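Local coordinates for sensor protein (Bacteroides thetaiotaomicron, PDB 2X7X), which binds fructose with its periplasmic domain and probably passes the signal on as a sensor histidine kinase of a hybrid two-component system, at residues Q205-A210 and M216-I221; V132-L137 and D180-R185; A104-D109 and L253-D258. One frame throughout, in Å; residues are numbered along the deposited sequence.

In the fold
The domain has two lobes, each built round its own beta sheet, with fructose bound between them. Contacts 1 and 2 share the mixed sheet of one lobe, with centres 10 Å apart. There helices 199-209 and 172-185 lie next to each other, and Leu183 of contact 2 packs on Ala206 and Met216 of contact 1. Contact 3 belongs to the parallel sheet of the other lobe, about 35 Å from contact 1 and 34 Å from contact 2, centre to centre. Along the chain, contact 3 starts first and ends last. Contact 2 and then contact 1 form in between, so the chain enters the second lobe and returns to the first.

Contact 1 (Q205-A210 and M216-I221); sequences QAAKMA and MIFVGI. With K (potassium ion), chain F.
The methyl group of Ala207 meets the ring of Phe218 at its edge, near the ring plane, and a potassium ion lies outside the CD2-CE2 bond of the same ring rather than over its face. The Ala207 CB to Phe218 CZ distance is 3.8 Å. The ion is 4.1 Å from Phe218 CD2. Its protein ligands are the backbone oxygens Met216 O, at 2.8 Å, and Glu213 O. A water lies farther off, 3.4 Å from the potassium ion. The Phe218 side chain leaves the strand toward the helix. Its CG stands beside the backbone N and anti to the carbonyl carbon (chi1 -65°), which brings CZ to the alanine. Helix 199-209 and strand 217-220 are the second and third elements of a beta-alpha-beta unit that starts with strand 191-194. Met216 adds a looser touch, with SD 4.4 Å from Ala207 CB. Its side chain also packs on Met179 of helix 172-185 and on Val192 of the neighbouring strand. Tyr204, one turn earlier in helix 199-209, meets the Phe218 ring edge-to-face.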
# COMPACT_ATOMS: atom_id res chain seq x y z
N GLN A 205 -22.98 -11.80 8.67
CA GLN A 205 -24.20 -11.27 9.25
C GLN A 205 -25.19 -12.39 9.60
O GLN A 205 -25.93 -12.29 10.59
CB GLN A 205 -24.81 -10.20 8.35
CG GLN A 205 -26.11 -9.68 8.88
CD GLN A 205 -26.21 -8.19 8.78
OE1 GLN A 205 -26.38 -7.63 7.68
NE2 GLN A 205 -26.14 -7.53 9.93
N ALA A 206 -25.18 -13.46 8.82
CA ALA A 206 -25.98 -14.60 9.20
C ALA A 206 -25.48 -15.17 10.54
O ALA A 206 -26.29 -15.56 11.39
CB ALA A 206 -25.97 -15.65 8.12
N ALA A 207 -24.16 -15.18 10.73
CA ALA A 207 -23.56 -15.80 11.90
C ALA A 207 -23.76 -14.91 13.12
O ALA A 207 -24.14 -15.40 14.20
CB ALA A 207 -22.09 -16.08 11.67
N LYS A 208 -23.50 -13.62 12.93
CA LYS A 208 -23.70 -12.57 13.93
C LYS A 208 -25.10 -12.71 14.52
O LYS A 208 -25.27 -12.79 15.73
CB LYS A 208 -23.59 -11.20 13.23
CG LYS A 208 -22.75 -10.15 13.93
CD LYS A 208 -23.43 -9.52 15.11
CE LYS A 208 -22.62 -8.33 15.64
NZ LYS A 208 -22.70 -7.16 14.73
N MET A 209 -26.09 -12.77 13.63
CA MET A 209 -27.49 -12.79 14.03
C MET A 209 -27.89 -14.08 14.71
O MET A 209 -28.89 -14.11 15.42
CB MET A 209 -28.41 -12.48 12.85
CG MET A 209 -28.28 -11.01 12.44
SD MET A 209 -29.26 -10.49 11.03
CE MET A 209 -30.84 -10.23 11.87
N ALA A 210 -27.11 -15.14 14.50
CA ALA A 210 -27.40 -16.41 15.17
C ALA A 210 -26.56 -16.54 16.45
O ALA A 210 -26.56 -17.61 17.09
CB ALA A 210 -27.17 -17.58 14.21
N MET A 216 -16.05 -19.09 14.40
CA MET A 216 -15.53 -19.39 13.07
C MET A 216 -14.77 -18.21 12.48
O MET A 216 -15.01 -17.06 12.85
CB MET A 216 -16.67 -19.80 12.13
CG MET A 216 -17.74 -18.74 11.92
SD MET A 216 -19.22 -19.35 11.10
CE MET A 216 -20.09 -20.13 12.47
N ILE A 217 -13.85 -18.51 11.57
CA ILE A 217 -13.14 -17.47 10.84
C ILE A 217 -13.80 -17.25 9.48
O ILE A 217 -14.48 -18.16 8.97
CB ILE A 217 -11.66 -17.84 10.61
CG1 ILE A 217 -11.55 -19.14 9.80
CG2 ILE A 217 -10.88 -17.87 11.96
CD1 ILE A 217 -10.23 -19.28 9.09
N PHE A 218 -13.60 -16.06 8.91
CA PHE A 218 -14.17 -15.71 7.61
C PHE A 218 -13.09 -15.35 6.61
O PHE A 218 -12.26 -14.47 6.87
CB PHE A 218 -15.20 -14.58 7.74
CG PHE A 218 -16.42 -14.95 8.55
CD1 PHE A 218 -17.59 -15.37 7.91
CD2 PHE A 218 -16.38 -14.93 9.95
CE1 PHE A 218 -18.72 -15.75 8.67
CE2 PHE A 218 -17.50 -15.30 10.71
CZ PHE A 218 -18.66 -15.72 10.07
N VAL A 219 -13.11 -16.02 5.46
CA VAL A 219 -12.15 -15.73 4.39
C VAL A 219 -12.85 -15.40 3.08
O VAL A 219 -13.79 -16.08 2.67
CB VAL A 219 -11.12 -16.88 4.19
CG1 VAL A 219 -10.06 -16.45 3.21
CG2 VAL A 219 -10.48 -17.26 5.53
N GLY A 220 -12.42 -14.31 2.44
CA GLY A 220 -13.01 -13.87 1.19
C GLY A 220 -11.96 -13.62 0.13
O GLY A 220 -10.78 -13.87 0.36
N ILE A 221 -12.38 -13.14 -1.04
CA ILE A 221 -11.46 -12.84 -2.13
C ILE A 221 -11.84 -11.49 -2.71
O ILE A 221 -13.02 -11.16 -2.77
CB ILE A 221 -11.49 -13.92 -3.23
CG1 ILE A 221 -11.12 -15.29 -2.65
CG2 ILE A 221 -10.51 -13.58 -4.35
CD1 ILE A 221 -11.45 -16.47 -3.55
K K F . -14.88 -14.38 13.73
O HOH W 1 -13.17 -11.47 13.98

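Contact 2 (V132-L137 and D180-R185)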
# COMPACT_ATOMS: atom_id res chain seq x y z
N VAL A 132 -17.43 -24.45 5.66
CA VAL A 132 -18.49 -24.32 4.67
C VAL A 132 -18.02 -23.38 3.55
O VAL A 132 -17.27 -22.43 3.82
CB VAL A 132 -19.85 -23.88 5.30
CG1 VAL A 132 -20.36 -24.94 6.25
CG2 VAL A 132 -19.74 -22.55 6.04
N GLU A 133 -18.43 -23.67 2.31
CA GLU A 133 -18.04 -22.90 1.11
C GLU A 133 -19.24 -22.24 0.47
O GLU A 133 -20.26 -22.88 0.25
CB GLU A 133 -17.36 -23.80 0.08
CG GLU A 133 -16.74 -23.05 -1.11
CD GLU A 133 -16.03 -23.96 -2.12
OE1 GLU A 133 -16.35 -25.16 -2.20
OE2 GLU A 133 -15.15 -23.47 -2.87
N LEU A 134 -19.10 -20.96 0.15
CA LEU A 134 -20.12 -20.21 -0.57
C LEU A 134 -19.50 -19.70 -1.87
O LEU A 134 -18.66 -18.80 -1.88
CB LEU A 134 -20.66 -19.08 0.32
CG LEU A 134 -21.40 -19.52 1.60
CD1 LEU A 134 -21.42 -18.44 2.68
CD2 LEU A 134 -22.82 -19.96 1.32
N THR A 135 -19.92 -20.29 -2.98
CA THR A 135 -19.24 -20.07 -4.26
C THR A 135 -19.84 -18.93 -5.08
O THR A 135 -20.98 -18.52 -4.87
CB THR A 135 -19.27 -21.37 -5.13
OG1 THR A 135 -20.52 -21.50 -5.81
CG2 THR A 135 -19.07 -22.59 -4.26
N GLY A 136 -19.07 -18.45 -6.05
CA GLY A 136 -19.63 -17.61 -7.12
C GLY A 136 -20.48 -18.45 -8.04
O GLY A 136 -20.60 -19.66 -7.87
N LEU A 137 -21.09 -17.79 -9.03
CA LEU A 137 -21.94 -18.46 -10.02
C LEU A 137 -21.23 -19.70 -10.56
O LEU A 137 -20.14 -19.59 -11.12
CB LEU A 137 -22.24 -17.48 -11.16
CG LEU A 137 -23.36 -17.79 -12.16
CD1 LEU A 137 -24.70 -18.06 -11.51
CD2 LEU A 137 -23.48 -16.62 -13.15
N ASP A 180 -27.63 -19.14 6.51
CA ASP A 180 -28.70 -19.42 7.46
C ASP A 180 -28.98 -20.89 7.47
O ASP A 180 -29.03 -21.51 8.52
CB ASP A 180 -29.98 -18.73 7.05
CG ASP A 180 -30.17 -17.40 7.73
OD1 ASP A 180 -29.27 -16.93 8.44
OD2 ASP A 180 -31.25 -16.82 7.54
N SER A 181 -29.15 -21.45 6.28
CA SER A 181 -29.43 -22.87 6.15
C SER A 181 -28.29 -23.71 6.74
O SER A 181 -28.55 -24.71 7.40
CB SER A 181 -29.71 -23.23 4.68
OG SER A 181 -29.90 -24.62 4.53
N MET A 182 -27.05 -23.30 6.51
CA MET A 182 -25.89 -24.04 7.01
C MET A 182 -25.78 -24.02 8.55
O MET A 182 -25.52 -25.06 9.17
CB MET A 182 -24.60 -23.56 6.35
CG MET A 182 -24.49 -23.92 4.89
SD MET A 182 -23.21 -22.99 4.04
CE MET A 182 -23.23 -23.78 2.44
N LEU A 183 -25.98 -22.84 9.15
CA LEU A 183 -25.98 -22.71 10.61
C LEU A 183 -27.02 -23.61 11.26
O LEU A 183 -26.73 -24.36 12.21
CB LEU A 183 -26.21 -21.25 11.02
CG LEU A 183 -25.16 -20.21 10.62
CD1 LEU A 183 -25.77 -18.81 10.52
CD2 LEU A 183 -23.98 -20.23 11.60
N ARG A 184 -28.24 -23.55 10.74
CA ARG A 184 -29.36 -24.34 11.22
C ARG A 184 -29.02 -25.85 11.21
O ARG A 184 -29.38 -26.58 12.14
CB ARG A 184 -30.56 -24.06 10.34
CG ARG A 184 -31.94 -24.35 10.94
CD ARG A 184 -33.06 -24.07 9.91
NE ARG A 184 -32.97 -22.71 9.33
CZ ARG A 184 -32.83 -22.42 8.03
NH1 ARG A 184 -32.77 -23.38 7.11
NH2 ARG A 184 -32.76 -21.14 7.64
N ARG A 185 -28.32 -26.29 10.16
CA ARG A 185 -28.07 -27.72 9.92
C ARG A 185 -26.72 -28.23 10.43
O ARG A 185 -26.48 -29.44 10.44
CB ARG A 185 -28.25 -28.07 8.42
CG ARG A 185 -29.71 -27.92 7.95
CD ARG A 185 -29.96 -28.36 6.51
NE ARG A 185 -29.40 -27.39 5.58
CZ ARG A 185 -28.24 -27.55 4.96
NH1 ARG A 185 -27.51 -28.64 5.16
NH2 ARG A 185 -27.80 -26.60 4.13
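Ser181 OG is gripped by two nitrogens of Arg185, one helical turn further on. The bonds run from Arg185 NH2 to Ser181 OG at 2.9 Å and from Arg185 NE to Ser181 OG at 3.0 Å. Both are moderately bent, and the oxygen lies almost in the guanidinium plane, so the group is held side-on and its rotation is restricted. The remaining nitrogen, NH1, makes a salt bridge to Asp164 of strand 159-167. The contact with strand 132-135 itself is apolar and is carried by Met182. With the chain extended beyond CG (chi3 174°), SD is laid against Val132 and CE is carried on to Leu134. Met182 SD lies 3.7 Å from Val132 CB. Met182 CE is 4.0 Å from Leu134 CD2 and 3.8 Å from Glu133 O. The methionine lies alongside Val132 and Leu134 and points the other way. Helix 172-185 belongs to the crossover from strand 159-167 to strand 191-194, and it packs over strand 128-135, which lies between them in the sheet. The short segments run nearly antiparallel, at 166°, with axes 10.5 Å apart. An alanine in place of Met182 would probably leave Val132 and Leu134 without their cover from this helix and open a gap between helix and sheet. Glu133 points away from the helix. There its OE1 is hydrogen-bonded to His147 and its OE2 to His195, and its side chain comes within about 6 Å of that of the fructose-binding Arg146.

Contact 3 (A104-D109 and L253-D258); sequences AYIGAD and LQLAMD
Segment 253-258 of helix 249-260 packs against one face of strand 104-108, and the nearest CA atoms, those of Ala104 and Leu255, are 8.3 Å apart. Leu255 alone carries the helix side of the contact. Its CG lies opposite the backbone N across the CA-CB bond (chi1 -176°), and the CD2 branch is the one that reaches the strand. That methyl sits between two strand residues that both point toward the helix. Leu255 CD2 is 4.1 Å from Ala104 CB and also 4.1 Å from Ile106 CG2. The Ile106 and Leu255 side chains lie alongside each other, head to tail, whereas Ala104 offers just its methyl. All three residues are buried, and the contact has no hydrogen bond across it. Leu255 also touches Ile91 of the adjoining strand 90-93, so the leucine bridges two strands of the sheet, while Ile106 reaches Val93 on one neighbouring strand and Met271 on the other. At the end of the segment, Asp109 is the N-cap of helix 110-124, and its OD2 accepts a hydrogen bond from Tyr111 N. The side chain of Ile106 is about 7 Å from that of the fructose-binding Asp94. A helix returning from the second lobe to cover the parallel sheet of the first is characteristic of the two-lobed, type I periplasmic binding protein fold.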
# COMPACT_ATOMS: atom_id res chain seq x y z
N ALA A 104 -5.99 -12.70 -26.80
CA ALA A 104 -5.15 -12.70 -25.60
C ALA A 104 -5.95 -12.82 -24.31
O ALA A 104 -7.09 -12.37 -24.22
CB ALA A 104 -4.26 -11.44 -25.56
N TYR A 105 -5.33 -13.43 -23.32
CA TYR A 105 -5.92 -13.59 -22.00
C TYR A 105 -5.11 -12.82 -20.97
O TYR A 105 -3.89 -12.88 -20.96
CB TYR A 105 -5.99 -15.08 -21.60
CG TYR A 105 -6.43 -15.30 -20.17
CD1 TYR A 105 -7.73 -14.97 -19.75
CD2 TYR A 105 -5.55 -15.83 -19.23
CE1 TYR A 105 -8.13 -15.15 -18.43
CE2 TYR A 105 -5.95 -16.02 -17.90
CZ TYR A 105 -7.24 -15.68 -17.51
OH TYR A 105 -7.63 -15.88 -16.20
N ILE A 106 -5.81 -12.07 -20.11
CA ILE A 106 -5.17 -11.51 -18.92
C ILE A 106 -6.02 -11.71 -17.66
O ILE A 106 -7.24 -11.51 -17.67
CB ILE A 106 -4.81 -10.02 -19.10
CG1 ILE A 106 -4.01 -9.53 -17.89
CG2 ILE A 106 -6.06 -9.19 -19.33
CD1 ILE A 106 -3.60 -8.06 -17.96
N GLY A 107 -5.37 -12.11 -16.58
CA GLY A 107 -6.06 -12.31 -15.31
C GLY A 107 -5.19 -12.92 -14.23
O GLY A 107 -4.02 -13.21 -14.47
N ALA A 108 -5.75 -13.10 -13.05
CA ALA A 108 -5.02 -13.73 -11.96
C ALA A 108 -5.42 -15.20 -11.86
O ALA A 108 -6.53 -15.55 -12.24
CB ALA A 108 -5.30 -13.01 -10.68
N ASP A 109 -4.53 -16.06 -11.36
CA ASP A 109 -4.82 -17.50 -11.31
C ASP A 109 -5.80 -17.86 -10.18
O ASP A 109 -5.44 -17.88 -9.00
CB ASP A 109 -3.55 -18.34 -11.19
CG ASP A 109 -3.81 -19.83 -11.42
OD1 ASP A 109 -2.83 -20.56 -11.65
OD2 ASP A 109 -4.98 -20.27 -11.40
N LEU A 253 -5.66 -2.20 -20.93
CA LEU A 253 -5.59 -1.30 -22.06
C LEU A 253 -4.25 -1.33 -22.80
O LEU A 253 -4.23 -1.27 -24.03
CB LEU A 253 -5.93 0.13 -21.66
CG LEU A 253 -6.30 0.98 -22.90
CD1 LEU A 253 -7.60 0.50 -23.55
CD2 LEU A 253 -6.40 2.44 -22.55
N GLN A 254 -3.15 -1.44 -22.06
CA GLN A 254 -1.84 -1.55 -22.68
C GLN A 254 -1.77 -2.75 -23.61
O GLN A 254 -1.09 -2.71 -24.64
CB GLN A 254 -0.74 -1.66 -21.63
CG GLN A 254 0.09 -0.40 -21.46
CD GLN A 254 0.14 0.05 -20.01
OE1 GLN A 254 -0.57 0.98 -19.62
NE2 GLN A 254 0.96 -0.62 -19.20
N LEU A 255 -2.48 -3.80 -23.24
CA LEU A 255 -2.57 -5.00 -24.05
C LEU A 255 -3.36 -4.70 -25.32
O LEU A 255 -2.91 -5.02 -26.42
CB LEU A 255 -3.22 -6.13 -23.25
CG LEU A 255 -3.35 -7.54 -23.82
CD1 LEU A 255 -2.00 -8.15 -24.18
CD2 LEU A 255 -4.08 -8.42 -22.80
N ALA A 256 -4.53 -4.08 -25.16
CA ALA A 256 -5.33 -3.64 -26.29
C ALA A 256 -4.50 -2.82 -27.27
O ALA A 256 -4.45 -3.12 -28.47
CB ALA A 256 -6.55 -2.85 -25.81
N MET A 257 -3.80 -1.80 -26.76
CA MET A 257 -2.97 -0.93 -27.59
C MET A 257 -1.82 -1.64 -28.31
O MET A 257 -1.58 -1.38 -29.49
CB MET A 257 -2.44 0.25 -26.77
CG MET A 257 -3.51 1.26 -26.43
SD MET A 257 -4.81 1.28 -27.67
CE MET A 257 -5.20 3.02 -27.78
N ASP A 258 -1.11 -2.52 -27.60
CA ASP A 258 -0.07 -3.33 -28.23
C ASP A 258 -0.59 -4.12 -29.43
O ASP A 258 0.07 -4.20 -30.46
CB ASP A 258 0.58 -4.27 -27.21
CG ASP A 258 1.35 -3.52 -26.13
OD1 ASP A 258 1.49 -2.29 -26.24
OD2 ASP A 258 1.80 -4.17 -25.16